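PDB 6FN6: fatty acid synthase 1, isoform A, which probably carries out several steps of long-chain fatty acid synthesis, the crystallised modifying region holding the dehydratase, enoyl reductase and ketoreductase parts. Local coordinates for residues A[723-728]-A[735-740]; A[727-732]-A[750-755]. One frame throughout, in Å; residues are numbered along the deposited sequence.

Contact 1: A[723-728]-A[735-740]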
loop_
_atom_site.group_PDB
_atom_site.type_symbol
_atom_site.label_atom_id
_atom_site.label_comp_id
_atom_site.label_asym_id
_atom_site.label_seq_id
_atom_site.Cartn_x
_atom_site.Cartn_y
_atom_site.Cartn_z
ATOM N N ALA A 723 -11.944 -10.252 -23.969
ATOM C CA ALA A 723 -12.185 -11.600 -23.477
ATOM C C ALA A 723 -12.885 -11.537 -22.128
ATOM O O ALA A 723 -13.772 -12.339 -21.843
ATOM C CB ALA A 723 -10.883 -12.372 -23.371
ATOM N N ALA A 724 -12.483 -10.577 -21.300
ATOM C CA ALA A 724 -13.070 -10.409 -19.977
ATOM C C ALA A 724 -14.535 -9.987 -20.062
ATOM O O ALA A 724 -15.390 -10.544 -19.374
ATOM C CB ALA A 724 -12.278 -9.391 -19.178
ATOM N N ILE A 725 -14.818 -9.002 -20.911
ATOM C CA ILE A 725 -16.175 -8.484 -21.068
ATOM C C ILE A 725 -17.110 -9.591 -21.548
ATOM O O ILE A 725 -18.231 -9.722 -21.066
ATOM C CB ILE A 725 -16.200 -7.281 -22.035
ATOM C CG1 ILE A 725 -15.372 -6.125 -21.469
ATOM C CG2 ILE A 725 -17.636 -6.822 -22.289
ATOM C CD1 ILE A 725 -15.078 -5.023 -22.476
ATOM N N SER A 726 -16.642 -10.381 -22.507
ATOM C CA SER A 726 -17.447 -11.453 -23.081
ATOM C C SER A 726 -17.834 -12.484 -22.026
ATOM O O SER A 726 -19.001 -12.843 -21.898
ATOM C CB SER A 726 -16.688 -12.132 -24.226
ATOM O OG SER A 726 -17.472 -13.145 -24.833
ATOM N N VAL A 727 -16.850 -12.962 -21.272
ATOM C CA VAL A 727 -17.097 -13.980 -20.259
ATOM C C VAL A 727 -17.964 -13.406 -19.143
ATOM O O VAL A 727 -18.927 -14.039 -18.711
ATOM C CB VAL A 727 -15.775 -14.544 -19.695
ATOM C CG1 VAL A 727 -16.046 -15.593 -18.625
ATOM C CG2 VAL A 727 -14.938 -15.147 -20.809
ATOM N N ALA A 728 -17.619 -12.210 -18.677
ATOM C CA ALA A 728 -18.361 -11.567 -17.598
ATOM C C ALA A 728 -19.836 -11.416 -17.963
ATOM O O ALA A 728 -20.717 -11.858 -17.221
ATOM C CB ALA A 728 -17.756 -10.211 -17.274
ATOM N N VAL A 735 -21.279 -4.873 -16.084
ATOM C CA VAL A 735 -19.927 -4.537 -16.498
ATOM C C VAL A 735 -19.718 -3.033 -16.645
ATOM O O VAL A 735 -20.503 -2.336 -17.287
ATOM C CB VAL A 735 -19.574 -5.267 -17.811
ATOM C CG1 VAL A 735 -18.240 -4.794 -18.356
ATOM C CG2 VAL A 735 -19.542 -6.767 -17.590
ATOM N N PHE A 736 -18.643 -2.553 -16.028
ATOM C CA PHE A 736 -18.123 -1.215 -16.278
ATOM C C PHE A 736 -16.788 -1.360 -17.013
ATOM O O PHE A 736 -16.040 -2.303 -16.761
ATOM C CB PHE A 736 -17.941 -0.443 -14.970
ATOM C CG PHE A 736 -19.233 -0.131 -14.267
ATOM C CD1 PHE A 736 -19.918 1.043 -14.537
ATOM C CD2 PHE A 736 -19.765 -1.012 -13.337
ATOM C CE1 PHE A 736 -21.112 1.333 -13.892
ATOM C CE2 PHE A 736 -20.956 -0.727 -12.691
ATOM C CZ PHE A 736 -21.630 0.446 -12.969
ATOM N N THR A 737 -16.499 -0.450 -17.939
ATOM C CA THR A 737 -15.229 -0.500 -18.658
ATOM C C THR A 737 -14.668 0.880 -18.961
ATOM O O THR A 737 -15.312 1.899 -18.717
ATOM C CB THR A 737 -15.354 -1.261 -19.998
ATOM O OG1 THR A 737 -16.301 -0.598 -20.847
ATOM C CG2 THR A 737 -15.794 -2.686 -19.763
ATOM N N THR A 738 -13.450 0.887 -19.494
ATOM C CA THR A 738 -12.800 2.111 -19.933
ATOM C C THR A 738 -12.155 1.886 -21.300
ATOM O O THR A 738 -11.843 0.752 -21.669
ATOM C CB THR A 738 -11.745 2.579 -18.918
ATOM O OG1 THR A 738 -10.875 1.490 -18.584
ATOM C CG2 THR A 738 -12.421 3.090 -17.652
ATOM N N VAL A 739 -11.960 2.968 -22.048
ATOM C CA VAL A 739 -11.403 2.886 -23.396
ATOM C C VAL A 739 -10.419 4.022 -23.643
ATOM O O VAL A 739 -10.500 5.077 -23.013
ATOM C CB VAL A 739 -12.512 2.905 -24.461
ATOM C CG1 VAL A 739 -13.341 1.634 -24.391
ATOM C CG2 VAL A 739 -13.393 4.142 -24.300
ATOM N N GLY A 740 -9.482 3.789 -24.556
ATOM C CA GLY A 740 -8.449 4.762 -24.864
ATOM C C GLY A 740 -8.847 5.857 -25.837
ATOM O O GLY A 740 -8.174 6.884 -25.914
#
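Val735, at the start of the strand segment, sets its two methyl branches against one face of the helix. One of them meets the methyl of Ala728, with Val735 CG2 and Ala728 CB 3.9 Å apart. The other touches more loosely, Val735 CG1 lying 4.4 Å from Ile725 CG1. Ile725 leaves the helix to one side of the strand, but its chain runs out extended (chi2 167°) and brings the far methyl over to Thr737, where Ile725 CD1 and Thr737 CG2 are 3.7 Å apart; the two side chains cross at nearly a right angle. The helix and strand run almost antiparallel, at 169°, with 9.8 Å between their axes, as consecutive members of the beta-alpha-beta unit formed by 710-713, 719-731 and 734-739. The parallel sheet and a glycine-rich turn before the helix are consistent with the Rossmann-type nucleotide-binding part of the enoyl reductase. Thr737 gives its methyl to this interface: CG2 is beside the backbone N, while OG1 sits between N and the carbonyl carbon (chi1 61°). Ile713 of the neighbouring strand packs on Thr737, and Leu748 of helix 742-751 on Ile725.

Contact 2: A[727-732]-A[750-755]; sequences VALAHG and KRFPKL
Leu729, near the C-terminal end of helix 719-731, reaches into the bend that follows helix 742-751, and most of its close approaches there are made by CD1. Its first torsion puts CG beside the backbone N (chi1 -71°), and the extended second torsion (chi2 178°) carries CD1 out to the turn. There Leu729 CD1 lies 3.7 Å from Pro753 O, a van der Waals contact. The same methyl, Leu729 CD1, is 4.0 Å from Phe752 CD1, the leucine and phenylalanine side chains crossing at about a right angle. Leu729 CD1 also meets the proline ring at Pro753 CD, 4.1 Å away, and more loosely the end of Leu755, with Leu755 CD1 at 4.4 Å. One methyl is therefore touched by an aromatic ring, a proline, a leucine and a peptide oxygen. Within its own segment the Phe752 ring has Arg751 CG over one face, near the rim, and Pro753 CD at its edge, in plane.

The second methyl is loose only toward 750-755: Leu729 CD2 comes no nearer than 4.4 Å to Lys754 O, and packs instead on Val735 of strand 734-739. The solvent side lies at Pro753 and Lys754, both exposed, and the long lysine side chain adds little. Beyond Leu729 the helix closes in a Schellman motif with Gly732, at positive phi, as its C' residue. The contact thus joins the end of helix 719-731 to the loop leaving helix 742-751. Its side chains meet one another through apolar groups, and the closest approach of all is to a peptide oxygen without a hydrogen bond; it therefore rests on van der Waals packing and partial burial of the leucine, with a rim open to water and little of the directional control that polar bonds would bring.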
loop_
_atom_site.group_PDB
_atom_site.type_symbol
_atom_site.label_atom_id
_atom_site.label_comp_id
_atom_site.label_asym_id
_atom_site.label_seq_id
_atom_site.Cartn_x
_atom_site.Cartn_y
_atom_site.Cartn_z
ATOM N N VAL A 727 -16.850 -12.962 -21.272
ATOM C CA VAL A 727 -17.097 -13.980 -20.259
ATOM C C VAL A 727 -17.964 -13.406 -19.143
ATOM O O VAL A 727 -18.927 -14.039 -18.711
ATOM C CB VAL A 727 -15.775 -14.544 -19.695
ATOM C CG1 VAL A 727 -16.046 -15.593 -18.625
ATOM C CG2 VAL A 727 -14.938 -15.147 -20.809
ATOM N N ALA A 728 -17.619 -12.210 -18.677
ATOM C CA ALA A 728 -18.361 -11.567 -17.598
ATOM C C ALA A 728 -19.836 -11.416 -17.963
ATOM O O ALA A 728 -20.717 -11.858 -17.221
ATOM C CB ALA A 728 -17.756 -10.211 -17.274
ATOM N N LEU A 729 -20.102 -10.789 -19.105
ATOM C CA LEU A 729 -21.471 -10.599 -19.565
ATOM C C LEU A 729 -22.175 -11.944 -19.718
ATOM O O LEU A 729 -23.386 -12.047 -19.519
ATOM C CB LEU A 729 -21.500 -9.834 -20.890
ATOM C CG LEU A 729 -21.120 -8.350 -20.842
ATOM C CD1 LEU A 729 -21.146 -7.754 -22.240
ATOM C CD2 LEU A 729 -22.035 -7.561 -19.908
ATOM N N ALA A 730 -21.411 -12.971 -20.070
ATOM C CA ALA A 730 -21.963 -14.310 -20.240
ATOM C C ALA A 730 -22.407 -14.877 -18.896
ATOM O O ALA A 730 -23.415 -15.579 -18.812
ATOM C CB ALA A 730 -20.946 -15.226 -20.896
ATOM N N HIS A 731 -21.646 -14.578 -17.848
ATOM C CA HIS A 731 -21.970 -15.057 -16.509
ATOM C C HIS A 731 -23.055 -14.199 -15.852
ATOM O O HIS A 731 -23.599 -14.565 -14.807
ATOM C CB HIS A 731 -20.713 -15.088 -15.638
ATOM C CG HIS A 731 -19.889 -16.326 -15.819
ATOM N ND1 HIS A 731 -19.589 -17.177 -14.777
ATOM C CD2 HIS A 731 -19.311 -16.860 -16.920
ATOM C CE1 HIS A 731 -18.856 -18.180 -15.228
ATOM N NE2 HIS A 731 -18.674 -18.012 -16.525
ATOM N N GLY A 732 -23.359 -13.056 -16.462
ATOM C CA GLY A 732 -24.474 -12.231 -16.032
ATOM C C GLY A 732 -24.121 -11.072 -15.121
ATOM O O GLY A 732 -24.992 -10.522 -14.448
ATOM N N LYS A 750 -20.931 -1.488 -30.139
ATOM C CA LYS A 750 -21.556 -2.208 -31.241
ATOM C C LYS A 750 -21.357 -3.721 -31.150
ATOM O O LYS A 750 -22.150 -4.492 -31.689
ATOM C CB LYS A 750 -20.995 -1.703 -32.574
ATOM C CG LYS A 750 -21.211 -0.216 -32.819
ATOM C CD LYS A 750 -20.329 0.298 -33.947
ATOM C CE LYS A 750 -20.495 1.796 -34.149
ATOM N NZ LYS A 750 -19.521 2.339 -35.136
ATOM N N ARG A 751 -20.287 -4.138 -30.484
ATOM C CA ARG A 751 -19.891 -5.543 -30.490
ATOM C C ARG A 751 -20.572 -6.406 -29.419
ATOM O O ARG A 751 -20.691 -7.620 -29.600
ATOM C CB ARG A 751 -18.373 -5.654 -30.340
ATOM C CG ARG A 751 -17.870 -7.088 -30.296
ATOM C CD ARG A 751 -16.369 -7.146 -30.508
ATOM N NE ARG A 751 -15.852 -8.513 -30.471
ATOM C CZ ARG A 751 -15.703 -9.288 -31.543
ATOM N NH1 ARG A 751 -16.026 -8.841 -32.753
ATOM N NH2 ARG A 751 -15.225 -10.518 -31.412
ATOM N N PHE A 752 -20.997 -5.802 -28.308
ATOM C CA PHE A 752 -21.459 -6.580 -27.153
ATOM C C PHE A 752 -22.951 -6.461 -26.778
ATOM O O PHE A 752 -23.604 -5.469 -27.110
ATOM C CB PHE A 752 -20.625 -6.194 -25.934
ATOM C CG PHE A 752 -19.252 -6.787 -25.932
ATOM C CD1 PHE A 752 -19.070 -8.135 -25.685
ATOM C CD2 PHE A 752 -18.141 -6.001 -26.191
ATOM C CE1 PHE A 752 -17.807 -8.688 -25.680
ATOM C CE2 PHE A 752 -16.876 -6.549 -26.190
ATOM C CZ PHE A 752 -16.708 -7.895 -25.937
ATOM N N PRO A 753 -23.482 -7.494 -26.081
ATOM C CA PRO A 753 -24.856 -7.618 -25.570
ATOM C C PRO A 753 -25.139 -6.822 -24.288
ATOM O O PRO A 753 -24.688 -7.219 -23.214
ATOM C CB PRO A 753 -24.996 -9.122 -25.303
ATOM C CG PRO A 753 -23.639 -9.597 -25.065
ATOM C CD PRO A 753 -22.741 -8.759 -25.907
ATOM N N LYS A 754 -25.887 -5.730 -24.403
ATOM C CA LYS A 754 -26.266 -4.918 -23.247
ATOM C C LYS A 754 -25.052 -4.316 -22.545
ATOM O O LYS A 754 -24.884 -4.476 -21.336
ATOM C CB LYS A 754 -27.047 -5.761 -22.228
ATOM C CG LYS A 754 -27.716 -4.947 -21.119
ATOM C CD LYS A 754 -28.817 -5.724 -20.402
ATOM C CE LYS A 754 -28.239 -6.891 -19.602
ATOM N NZ LYS A 754 -29.266 -7.615 -18.798
ATOM N N LEU A 755 -24.195 -3.640 -23.303
ATOM C CA LEU A 755 -23.198 -2.755 -22.710
ATOM C C LEU A 755 -23.712 -1.317 -22.670
ATOM O O LEU A 755 -23.990 -0.726 -23.712
ATOM C CB LEU A 755 -21.882 -2.839 -23.477
ATOM C CG LEU A 755 -20.604 -2.552 -22.684
ATOM C CD1 LEU A 755 -20.468 -3.467 -21.467
ATOM C CD2 LEU A 755 -19.381 -2.684 -23.583
#

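How the contacts relate
Both contacts start from helix 719-731, share Val727 and Ala728, and have centres about 8 Å apart. They merge into one apolar layer: Val735 CG2 of contact 1 lies 3.5 Å from Leu729 CD2 of contact 2, and Val735 CG1 is 4.0 Å from Leu755 CD1. The Phe752 ring also reaches back to the helix, with Phe752 CE1 3.9 Å from Ile725 CG2. Contact 1 is buried against the sheet, whereas contact 2 continues the packing outward to the surface. Both lie away from the predicted dehydratase residues His24 and Asp175; Ile725 of contact 1 touches residues of the glycine-rich pattern that probably serves nucleotide binding.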